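Local coordinates for capsid protein VP1 (Human polyomavirus 12, PDB 6Y5Z) that probably builds the T=7 icosahedral shell of the virus from pentamers of the major capsid protein and helps it attach to host cells, at residues 181-184 / 185-189; 141-144 / 145-148. All blocks are in the same frame, centred on the assembly; numbering follows the deposited sequence.

How the interactions relate
Both contacts are local turns beside the small three-stranded sheet of the chain: residues 141-148 leave strand 136-139, and residues 181-189 lead into its partner, strand 187-189. Interaction 1 is fully buried and mostly apolar, with a tryptophan packed on a tyrosine and a proline and two weak backbone bonds. Interaction 2 lies farther out, partly buried, and relies mainly on polar side chains and two waters, with one leucine packed over a histidine ring. The two turns meet where Tyr148 OH makes a probable hydrogen bond to Glu185 OE2 at 2.6 Å, while Thr186 CG2 packs on the same hydroxyl. Both also touch the second subunit, so together they place loop residues at a contact within the pentamer.

Interaction 1. Residues 181-184 / 185-189; sequences KYPI and ETWSP
Trp187 and Tyr182 both set CG anti to the carbonyl carbon (chi1 -64° and -73°), and these torsions turn the two rings toward each other across the bend. Tyr182 CD2 comes over one face of the indole, toward its rim, 3.5 Å from Trp187 NE1. The two ring planes meet obliquely, at 54°. Tyr182 CB adds a contact of 3.8 Å to Trp187 CD1. Pro183 works at the indole edge: its O lies near the ring plane, 3.4 Å from Trp187 CD1, and its CD is 4.0 Å from that same carbon. Thr186 CB sits over the opposite indole face. Two weak backbone bonds draw the chain round, Thr186 N to Pro183 O and Trp187 N to Ile184 O, each 3.3 Å. The polar ends look beyond the bend: Trp187 NE1 is hydrogen-bonded to Ile153 O and Tyr182 OH to Asp177 OD1. Ile184 packs on Met103 of the second subunit. This is a pair of overlapping beta turns, the first with the backbone angles of type I, feeding strand 187-189, which within this chain is an outermost strand of the three-stranded antiparallel sheet in the polyomavirus VP1 fold.

Interaction 2. Residues 141-144 / 145-148; sequences QQSH and LVQY
A type I beta turn from Ser143 to Val146, combined with an ST turn, reverses the chain in the loop after strand 136-139. The ST turn is made by Ser143, whose OG accepts the backbone N-H of Leu145 at 3.1 Å. The torsion responsible is chi1, 168°, which carries OG beside the carbonyl carbon and forward along the chain. At the next residue, His144 places CG between its backbone N and carbonyl carbon (chi1 76°), and the imidazole runs alongside the Leu145 side chain, both pointing the same way. Leu145 CG sits over one imidazole face, 3.9 Å from the centroid of the His144 ring, a CH-pi contact. His144 NE2 continues outward to Thr38 OG1 of the second subunit, which Leu145 also touches, so this pair faces the neighbouring copy.

Gln141, just ahead of the turn, extends its side chain forward across it. Gln141 NE2 donates to Ser143 O at 3.0 Å, with the acceptor lying in the amide plane, and also to a water. That water in turn donates to His144 O at 2.8 Å and to Val146 O at 2.6 Å, so one molecule ties the glutamine to two carbonyls of the turn. Gln141 NE2 also meets the Tyr148 ring at its edge, 3.8 Å from Tyr148 CE2, with amide and ring planes 88° apart. Val146 CG1 covers one face of that ring, near the rim, while the other methyl, Val146 CG2, lies 3.6 Å from Ser143 O. Tyr148 OH, which also pairs with Glu185, accepts a hydrogen bond from a second water, 3.1 Å away, which itself accepts from the backbone N of Ser143.

Interaction 1. Residues 181-184 / 185-189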
ATOM      1  N   LYS D 181      -9.546  11.634 -29.832  1.00 16.32           N
ATOM      2  CA  LYS D 181      -9.583  10.817 -31.069  1.00 17.23           C
ATOM      3  C   LYS D 181      -8.692   9.576 -30.982  1.00 16.98           C
ATOM      4  O   LYS D 181      -8.850   8.695 -31.848  1.00 16.22           O
ATOM      5  CB  LYS D 181      -9.158  11.664 -32.273  1.00 19.79           C
ATOM      6  CG  LYS D 181     -10.007  12.904 -32.498  1.00 22.06           C
ATOM      7  CD  LYS D 181     -11.452  12.624 -32.834  1.00 23.99           C
ATOM      8  CE  LYS D 181     -12.235  13.867 -33.222  1.00 28.47           C
ATOM      9  N   TYR D 182      -7.742   9.521 -30.038  1.00 15.04           N
ATOM     10  CA  TYR D 182      -6.810   8.378 -29.884  1.00 15.34           C
ATOM     11  C   TYR D 182      -7.298   7.540 -28.711  1.00 15.29           C
ATOM     12  O   TYR D 182      -7.196   7.994 -27.553  1.00 15.23           O
ATOM     13  CB  TYR D 182      -5.391   8.884 -29.621  1.00 15.60           C
ATOM     14  CG  TYR D 182      -4.688   9.481 -30.813  1.00 14.66           C
ATOM     15  CD1 TYR D 182      -4.999  10.747 -31.279  1.00 16.07           C
ATOM     16  CD2 TYR D 182      -3.689   8.779 -31.465  1.00 15.83           C
ATOM     17  CE1 TYR D 182      -4.354  11.295 -32.378  1.00 15.67           C
ATOM     18  CE2 TYR D 182      -3.028   9.318 -32.561  1.00 15.87           C
ATOM     19  CZ  TYR D 182      -3.366  10.573 -33.023  1.00 16.65           C
ATOM     20  OH  TYR D 182      -2.730  11.054 -34.140  1.00 17.45           O
ATOM     21  N   PRO D 183      -7.924   6.366 -28.939  1.00 14.39           N
ATOM     22  CA  PRO D 183      -8.478   5.604 -27.821  1.00 15.23           C
ATOM     23  C   PRO D 183      -7.373   5.096 -26.892  1.00 14.74           C
ATOM     24  O   PRO D 183      -6.326   4.673 -27.346  1.00 15.20           O
ATOM     25  CB  PRO D 183      -9.190   4.387 -28.422  1.00 15.41           C
ATOM     26  CG  PRO D 183      -9.151   4.601 -29.923  1.00 17.18           C
ATOM     27  CD  PRO D 183      -8.142   5.689 -30.225  1.00 15.91           C
ATOM     28  N   ILE D 184      -7.604   5.129 -25.583  1.00 14.78           N
ATOM     29  CA  ILE D 184      -6.527   4.617 -24.684  1.00 14.97           C
ATOM     30  C   ILE D 184      -6.337   3.109 -24.932  1.00 13.42           C
ATOM     31  O   ILE D 184      -5.218   2.607 -24.760  1.00 13.55           O
ATOM     32  CB  ILE D 184      -6.768   4.960 -23.202  1.00 16.32           C
ATOM     33  CG1 ILE D 184      -7.932   4.185 -22.612  1.00 17.60           C
ATOM     34  CG2 ILE D 184      -6.918   6.463 -22.979  1.00 16.36           C
ATOM     35  CD1 ILE D 184      -7.972   4.269 -21.096  1.00 17.75           C
ATOM     36  N   GLU D 185      -7.372   2.382 -25.347  1.00 13.36           N
ATOM     37  CA  GLU D 185      -7.266   0.899 -25.435  1.00 14.37           C
ATOM     38  C   GLU D 185      -6.344   0.475 -26.584  1.00 14.84           C
ATOM     39  O   GLU D 185      -6.011  -0.696 -26.630  1.00 15.13           O
ATOM     40  CB  GLU D 185      -8.634   0.216 -25.473  1.00 13.86           C
ATOM     41  CG  GLU D 185      -9.337   0.364 -26.791  1.00 14.19           C
ATOM     42  CD  GLU D 185     -10.590  -0.454 -26.911  1.00 14.98           C
ATOM     43  OE1 GLU D 185     -11.433  -0.433 -25.969  1.00 16.74           O
ATOM     44  OE2 GLU D 185     -10.735  -1.110 -27.969  1.00 15.01           O
ATOM     45  N   THR D 186      -5.895   1.386 -27.455  1.00 14.15           N
ATOM     46  CA  THR D 186      -5.012   1.010 -28.588  1.00 13.73           C
ATOM     47  C   THR D 186      -3.652   1.691 -28.501  1.00 13.45           C
ATOM     48  O   THR D 186      -2.851   1.416 -29.368  1.00 13.41           O
ATOM     49  CB  THR D 186      -5.646   1.291 -29.967  1.00 14.45           C
ATOM     50  OG1 THR D 186      -5.759   2.694 -30.220  1.00 14.97           O
ATOM     51  CG2 THR D 186      -7.002   0.645 -30.112  1.00 14.77           C
ATOM     52  N   TRP D 187      -3.414   2.596 -27.554  1.00 12.74           N
ATOM     53  CA  TRP D 187      -2.188   3.442 -27.583  1.00 12.97           C
ATOM     54  C   TRP D 187      -1.579   3.586 -26.189  1.00 13.81           C
ATOM     55  O   TRP D 187      -2.308   4.003 -25.254  1.00 14.33           O
ATOM     56  CB  TRP D 187      -2.501   4.842 -28.120  1.00 12.64           C
ATOM     57  CG  TRP D 187      -2.975   4.932 -29.538  1.00 12.70           C
ATOM     58  CD1 TRP D 187      -4.211   5.303 -29.955  1.00 13.63           C
ATOM     59  CD2 TRP D 187      -2.196   4.696 -30.723  1.00 12.94           C
ATOM     60  NE1 TRP D 187      -4.261   5.325 -31.327  1.00 13.72           N
ATOM     61  CE2 TRP D 187      -3.038   4.968 -31.823  1.00 13.38           C
ATOM     62  CE3 TRP D 187      -0.874   4.316 -30.956  1.00 12.73           C
ATOM     63  CZ2 TRP D 187      -2.586   4.821 -33.137  1.00 14.11           C
ATOM     64  CZ3 TRP D 187      -0.446   4.134 -32.253  1.00 13.64           C
ATOM     65  CH2 TRP D 187      -1.289   4.418 -33.326  1.00 13.81           C
ATOM     66  N   SER D 188      -0.284   3.340 -26.097  1.00 14.23           N
ATOM     67  CA  SER D 188       0.541   3.492 -24.881  1.00 15.01           C
ATOM     68  C   SER D 188       1.503   4.632 -25.128  1.00 15.02           C
ATOM     69  O   SER D 188       1.984   4.793 -26.248  1.00 14.00           O
ATOM     70  CB  SER D 188       1.323   2.240 -24.612  1.00 15.18           C
ATOM     71  OG  SER D 188       0.470   1.149 -24.368  1.00 18.31           O
ATOM     72  N   PRO D 189       1.928   5.372 -24.094  1.00 14.87           N
ATOM     73  CA  PRO D 189       3.078   6.258 -24.242  1.00 14.49           C
ATOM     74  C   PRO D 189       4.274   5.402 -24.654  1.00 15.72           C
ATOM     75  O   PRO D 189       4.447   4.292 -24.130  1.00 15.66           O
ATOM     76  CB  PRO D 189       3.286   6.930 -22.887  1.00 15.10           C
ATOM     77  CG  PRO D 189       2.094   6.538 -22.068  1.00 16.78           C
ATOM     78  CD  PRO D 189       1.368   5.394 -22.737  1.00 15.28           C
TER

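Interaction 2. Residues 141-144 / 145-148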
ATOM      1  N   GLN D 141      -2.923  -3.641 -28.739  1.00 14.37           N
ATOM      2  CA  GLN D 141      -4.371  -3.925 -28.605  1.00 14.63           C
ATOM      3  C   GLN D 141      -4.564  -5.243 -27.871  1.00 14.17           C
ATOM      4  O   GLN D 141      -3.727  -6.153 -28.023  1.00 15.82           O
ATOM      5  CB  GLN D 141      -5.049  -4.033 -29.975  1.00 15.41           C
ATOM      6  CG  GLN D 141      -4.910  -2.756 -30.789  1.00 15.38           C
ATOM      7  CD  GLN D 141      -5.573  -2.764 -32.153  1.00 16.59           C
ATOM      8  OE1 GLN D 141      -5.324  -1.854 -32.933  1.00 16.74           O
ATOM      9  NE2 GLN D 141      -6.422  -3.747 -32.456  1.00 17.26           N
ATOM     10  N   GLN D 142      -5.707  -5.386 -27.210  1.00 14.78           N
ATOM     11  CA  GLN D 142      -6.099  -6.666 -26.572  1.00 15.05           C
ATOM     12  C   GLN D 142      -6.467  -7.701 -27.650  1.00 15.28           C
ATOM     13  O   GLN D 142      -6.227  -8.897 -27.428  1.00 14.78           O
ATOM     14  CB  GLN D 142      -7.234  -6.429 -25.574  1.00 15.99           C
ATOM     15  CG  GLN D 142      -7.557  -7.673 -24.748  1.00 17.43           C
ATOM     16  CD  GLN D 142      -8.219  -7.292 -23.444  1.00 18.16           C
ATOM     17  OE1 GLN D 142      -7.555  -7.154 -22.411  1.00 20.38           O
ATOM     18  NE2 GLN D 142      -9.505  -6.999 -23.525  1.00 18.76           N
ATOM     19  N   SER D 143      -7.045  -7.253 -28.771  1.00 15.61           N
ATOM     20  CA  SER D 143      -7.497  -8.114 -29.884  1.00 16.12           C
ATOM     21  C   SER D 143      -7.191  -7.431 -31.213  1.00 15.72           C
ATOM     22  O   SER D 143      -7.630  -6.280 -31.417  1.00 16.36           O
ATOM     23  CB  SER D 143      -8.954  -8.441 -29.787  1.00 16.74           C
ATOM     24  OG  SER D 143      -9.387  -9.024 -31.023  1.00 18.50           O
ATOM     25  N   HIS D 144      -6.491  -8.126 -32.092  1.00 16.21           N
ATOM     26  CA  HIS D 144      -6.179  -7.614 -33.445  1.00 16.63           C
ATOM     27  C   HIS D 144      -7.443  -7.577 -34.315  1.00 17.24           C
ATOM     28  O   HIS D 144      -7.391  -6.940 -35.379  1.00 18.45           O
ATOM     29  CB  HIS D 144      -5.034  -8.425 -34.063  1.00 17.06           C
ATOM     30  CG  HIS D 144      -5.413  -9.771 -34.570  1.00 16.84           C
ATOM     31  ND1 HIS D 144      -5.691 -10.017 -35.922  1.00 17.89           N
ATOM     32  CD2 HIS D 144      -5.512 -10.965 -33.935  1.00 18.01           C
ATOM     33  CE1 HIS D 144      -5.961 -11.304 -36.075  1.00 18.30           C
ATOM     34  NE2 HIS D 144      -5.875 -11.915 -34.873  1.00 17.95           N
ATOM     35  N   LEU D 145      -8.552  -8.193 -33.890  1.00 15.67           N
ATOM     36  CA  LEU D 145      -9.744  -8.346 -34.762  1.00 16.81           C
ATOM     37  C   LEU D 145     -10.756  -7.221 -34.551  1.00 16.45           C
ATOM     38  O   LEU D 145     -11.756  -7.194 -35.298  1.00 18.54           O
ATOM     39  CB  LEU D 145     -10.373  -9.721 -34.523  1.00 16.94           C
ATOM     40  CG  LEU D 145      -9.551 -10.894 -35.043  1.00 19.69           C
ATOM     41  CD1 LEU D 145     -10.170 -12.209 -34.621  1.00 20.83           C
ATOM     42  CD2 LEU D 145      -9.422 -10.823 -36.566  1.00 20.23           C
ATOM     43  N   VAL D 146     -10.526  -6.304 -33.605  1.00 17.32           N
ATOM     44  CA  VAL D 146     -11.507  -5.212 -33.360  1.00 17.14           C
ATOM     45  C   VAL D 146     -11.626  -4.385 -34.650  1.00 16.77           C
ATOM     46  O   VAL D 146     -10.595  -4.081 -35.268  1.00 17.29           O
ATOM     47  CB  VAL D 146     -11.133  -4.325 -32.159  1.00 17.70           C
ATOM     48  CG1 VAL D 146     -12.146  -3.208 -31.938  1.00 17.95           C
ATOM     49  CG2 VAL D 146     -10.953  -5.138 -30.878  1.00 19.99           C
ATOM     50  N   GLN D 147     -12.860  -4.029 -35.001  1.00 16.44           N
ATOM     51  CA  GLN D 147     -13.180  -3.108 -36.118  1.00 17.98           C
ATOM     52  C   GLN D 147     -13.487  -1.730 -35.521  1.00 16.79           C
ATOM     53  O   GLN D 147     -14.600  -1.543 -34.978  1.00 16.89           O
ATOM     54  CB  GLN D 147     -14.370  -3.661 -36.905  1.00 20.47           C
ATOM     55  CG  GLN D 147     -14.162  -5.090 -37.372  1.00 24.78           C
ATOM     56  CD  GLN D 147     -15.406  -5.624 -38.042  1.00 27.51           C
ATOM     57  OE1 GLN D 147     -16.054  -4.932 -38.825  1.00 32.41           O
ATOM     58  NE2 GLN D 147     -15.792  -6.832 -37.673  1.00 28.59           N
ATOM     59  N   TYR D 148     -12.524  -0.824 -35.569  1.00 16.86           N
ATOM     60  CA  TYR D 148     -12.667   0.533 -34.985  1.00 17.30           C
ATOM     61  C   TYR D 148     -13.536   1.370 -35.910  1.00 18.08           C
ATOM     62  O   TYR D 148     -13.510   1.190 -37.126  1.00 18.36           O
ATOM     63  CB  TYR D 148     -11.302   1.139 -34.653  1.00 16.35           C
ATOM     64  CG  TYR D 148     -10.728   0.482 -33.428  1.00 16.27           C
ATOM     65  CD1 TYR D 148     -11.306   0.677 -32.182  1.00 16.54           C
ATOM     66  CD2 TYR D 148      -9.682  -0.422 -33.532  1.00 16.18           C
ATOM     67  CE1 TYR D 148     -10.822   0.004 -31.064  1.00 17.45           C
ATOM     68  CE2 TYR D 148      -9.179  -1.094 -32.419  1.00 16.55           C
ATOM     69  CZ  TYR D 148      -9.769  -0.889 -31.186  1.00 16.08           C
ATOM     70  OH  TYR D 148      -9.326  -1.558 -30.079  1.00 16.81           O
TER
HETATM   71  O   HOH W   1      -7.996  -4.201 -35.002  1.00 18.89           O
HETATM   72  O   HOH W   2      -8.402  -4.288 -28.966  1.00 25.03           O